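Local atomic coordinates of TT1696 protein (Thermus thermophilus, PDB entry 1UFB), a protein that is of unknown function but belongs to the HEPN family of helical proteins and may bind DNA. Residues E9-N14 with A38-K43. Residues are numbered along the deposited sequence; the frame is centred on the assembly and turned at random.
Sequences EQARHN and AEAALK
The flat amide of N14 ends against the methyl of A40, which lies off the outer end of the amide and tilted from its plane rather than over a face. Q36 and A37 of helix 27-48, and W29 of the second subunit, also pack on N14. This is an antiparallel helix pair in a HEPN-type helical bundle: helices 4-24 and 27-48 are joined by a short turn, and here their axes approach to 7.7 Å at 166°. Alanines on both helices let them come so near, with the CA atoms of A11 and A40 5.0 Å apart.

Q10 sends its amide off toward the dimer partner. With CG anti to the backbone N (chi1 -173°), CG passes CB of A40 at 4.4 Å, and OE1 accepts from the backbone N of A101 of the second subunit.

On helix 27-48 a second flat group, the carboxylate of E39, lies off the helix interface. K43 NZ reaches its OE2 at 2.8 Å from above the carboxylate plane, forming a salt bridge one turn along the helix, and also bonds the carbonyl of G55. Y91 of the second subunit bonds OE2 as well, and Q35 and H56 hold OE1; together these bonds probably stabilise the buried carboxylate.

W7 packs on A40 and K43, and L120 of helix 106-126 touches both A11 and A41. At the centre, CB of A40 rests 3.9 Å from CA of A11. In return the A11 methyl meets CB of A41 at 3.7 Å and presses against the opposing backbone, its CB 3.5 Å from A41 N.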
loop_
_atom_site.group_PDB
_atom_site.type_symbol
_atom_site.label_atom_id
_atom_site.label_comp_id
_atom_site.label_asym_id
_atom_site.label_seq_id
_atom_site.Cartn_x
_atom_site.Cartn_y
_atom_site.Cartn_z
ATOM N N GLU A 9 -4.773 13.363 9.567
ATOM C CA GLU A 9 -4.421 14.051 8.331
ATOM C C GLU A 9 -4.055 12.970 7.283
ATOM O O GLU A 9 -4.489 13.030 6.148
ATOM C CB GLU A 9 -3.204 14.947 8.601
ATOM C CG GLU A 9 -3.276 16.404 8.192
ATOM C CD GLU A 9 -2.126 17.259 8.839
ATOM O OE1 GLU A 9 -2.066 17.376 10.102
ATOM O OE2 GLU A 9 -1.274 17.806 8.072
ATOM N N GLN A 10 -3.243 11.993 7.689
ATOM C CA GLN A 10 -2.851 10.888 6.786
ATOM C C GLN A 10 -4.078 10.097 6.354
ATOM O O GLN A 10 -4.189 9.699 5.194
ATOM C CB GLN A 10 -1.909 9.941 7.521
ATOM C CG GLN A 10 -1.312 8.844 6.595
ATOM C CD GLN A 10 -0.526 9.433 5.421
ATOM O OE1 GLN A 10 0.271 10.373 5.592
ATOM N NE2 GLN A 10 -0.718 8.857 4.210
ATOM N N ALA A 11 -4.985 9.829 7.309
ATOM C CA ALA A 11 -6.196 9.043 6.994
ATOM C C ALA A 11 -7.011 9.764 5.932
ATOM O O ALA A 11 -7.476 9.140 4.953
ATOM C CB ALA A 11 -7.057 8.876 8.302
ATOM N N ARG A 12 -7.203 11.087 6.128
ATOM C CA ARG A 12 -7.969 11.893 5.135
ATOM C C ARG A 12 -7.215 11.862 3.800
ATOM O O ARG A 12 -7.817 11.727 2.728
ATOM C CB ARG A 12 -8.191 13.357 5.622
ATOM C CG ARG A 12 -9.290 13.502 6.746
ATOM C CD ARG A 12 -9.572 14.963 7.115
ATOM N NE ARG A 12 -8.364 15.608 7.670
ATOM C CZ ARG A 12 -8.142 15.740 8.990
ATOM N NH1 ARG A 12 -9.065 15.271 9.841
ATOM N NH2 ARG A 12 -7.022 16.327 9.473
ATOM N N HIS A 13 -5.898 11.987 3.841
ATOM C CA HIS A 13 -5.133 11.925 2.561
ATOM C C HIS A 13 -5.309 10.560 1.856
ATOM O O HIS A 13 -5.436 10.454 0.618
ATOM C CB HIS A 13 -3.612 12.174 2.804
ATOM C CG HIS A 13 -2.784 12.093 1.544
ATOM N ND1 HIS A 13 -2.148 10.932 1.132
ATOM C CD2 HIS A 13 -2.595 12.989 0.535
ATOM C CE1 HIS A 13 -1.617 11.113 -0.068
ATOM N NE2 HIS A 13 -1.872 12.350 -0.455
ATOM N N ASN A 14 -5.232 9.491 2.653
ATOM C CA ASN A 14 -5.421 8.142 2.105
ATOM C C ASN A 14 -6.823 8.041 1.496
ATOM O O ASN A 14 -6.977 7.428 0.431
ATOM C CB ASN A 14 -5.305 7.054 3.250
ATOM C CG ASN A 14 -3.873 6.885 3.789
ATOM O OD1 ASN A 14 -3.670 6.231 4.851
ATOM N ND2 ASN A 14 -2.876 7.409 3.063
ATOM N N ALA A 38 -8.881 3.858 6.923
ATOM C CA ALA A 38 -9.482 3.391 8.177
ATOM C C ALA A 38 -8.446 3.063 9.249
ATOM O O ALA A 38 -8.583 3.399 10.436
ATOM C CB ALA A 38 -10.377 2.140 7.929
ATOM N N GLU A 39 -7.383 2.398 8.818
ATOM C CA GLU A 39 -6.322 1.999 9.714
ATOM C C GLU A 39 -5.656 3.241 10.367
ATOM O O GLU A 39 -5.431 3.322 11.609
ATOM C CB GLU A 39 -5.274 1.197 8.848
ATOM C CG GLU A 39 -4.191 0.502 9.750
ATOM C CD GLU A 39 -2.996 -0.019 8.955
ATOM O OE1 GLU A 39 -3.168 -0.883 8.097
ATOM O OE2 GLU A 39 -1.866 0.429 9.222
ATOM N N ALA A 40 -5.247 4.179 9.520
ATOM C CA ALA A 40 -4.553 5.408 10.007
ATOM C C ALA A 40 -5.497 6.228 10.973
ATOM O O ALA A 40 -5.037 6.742 12.047
ATOM C CB ALA A 40 -4.103 6.292 8.770
ATOM N N ALA A 41 -6.769 6.295 10.614
ATOM C CA ALA A 41 -7.735 7.051 11.455
ATOM C C ALA A 41 -7.833 6.399 12.808
ATOM O O ALA A 41 -7.781 7.114 13.842
ATOM C CB ALA A 41 -9.117 7.088 10.813
ATOM N N LEU A 42 -7.968 5.049 12.850
ATOM C CA LEU A 42 -8.064 4.393 14.140
ATOM C C LEU A 42 -6.763 4.485 14.909
ATOM O O LEU A 42 -6.791 4.636 16.098
ATOM C CB LEU A 42 -8.543 2.935 14.009
ATOM C CG LEU A 42 -10.017 2.854 13.580
ATOM C CD1 LEU A 42 -10.434 1.478 13.242
ATOM C CD2 LEU A 42 -10.896 3.356 14.780
ATOM N N LYS A 43 -5.609 4.405 14.244
ATOM C CA LYS A 43 -4.341 4.536 14.968
ATOM C C LYS A 43 -4.309 5.967 15.575
ATOM O O LYS A 43 -3.881 6.154 16.700
ATOM C CB LYS A 43 -3.175 4.254 13.992
ATOM C CG LYS A 43 -2.965 2.718 13.877
ATOM C CD LYS A 43 -1.938 2.320 12.840
ATOM C CE LYS A 43 -1.839 0.775 12.842
ATOM N NZ LYS A 43 -0.732 0.408 11.770
#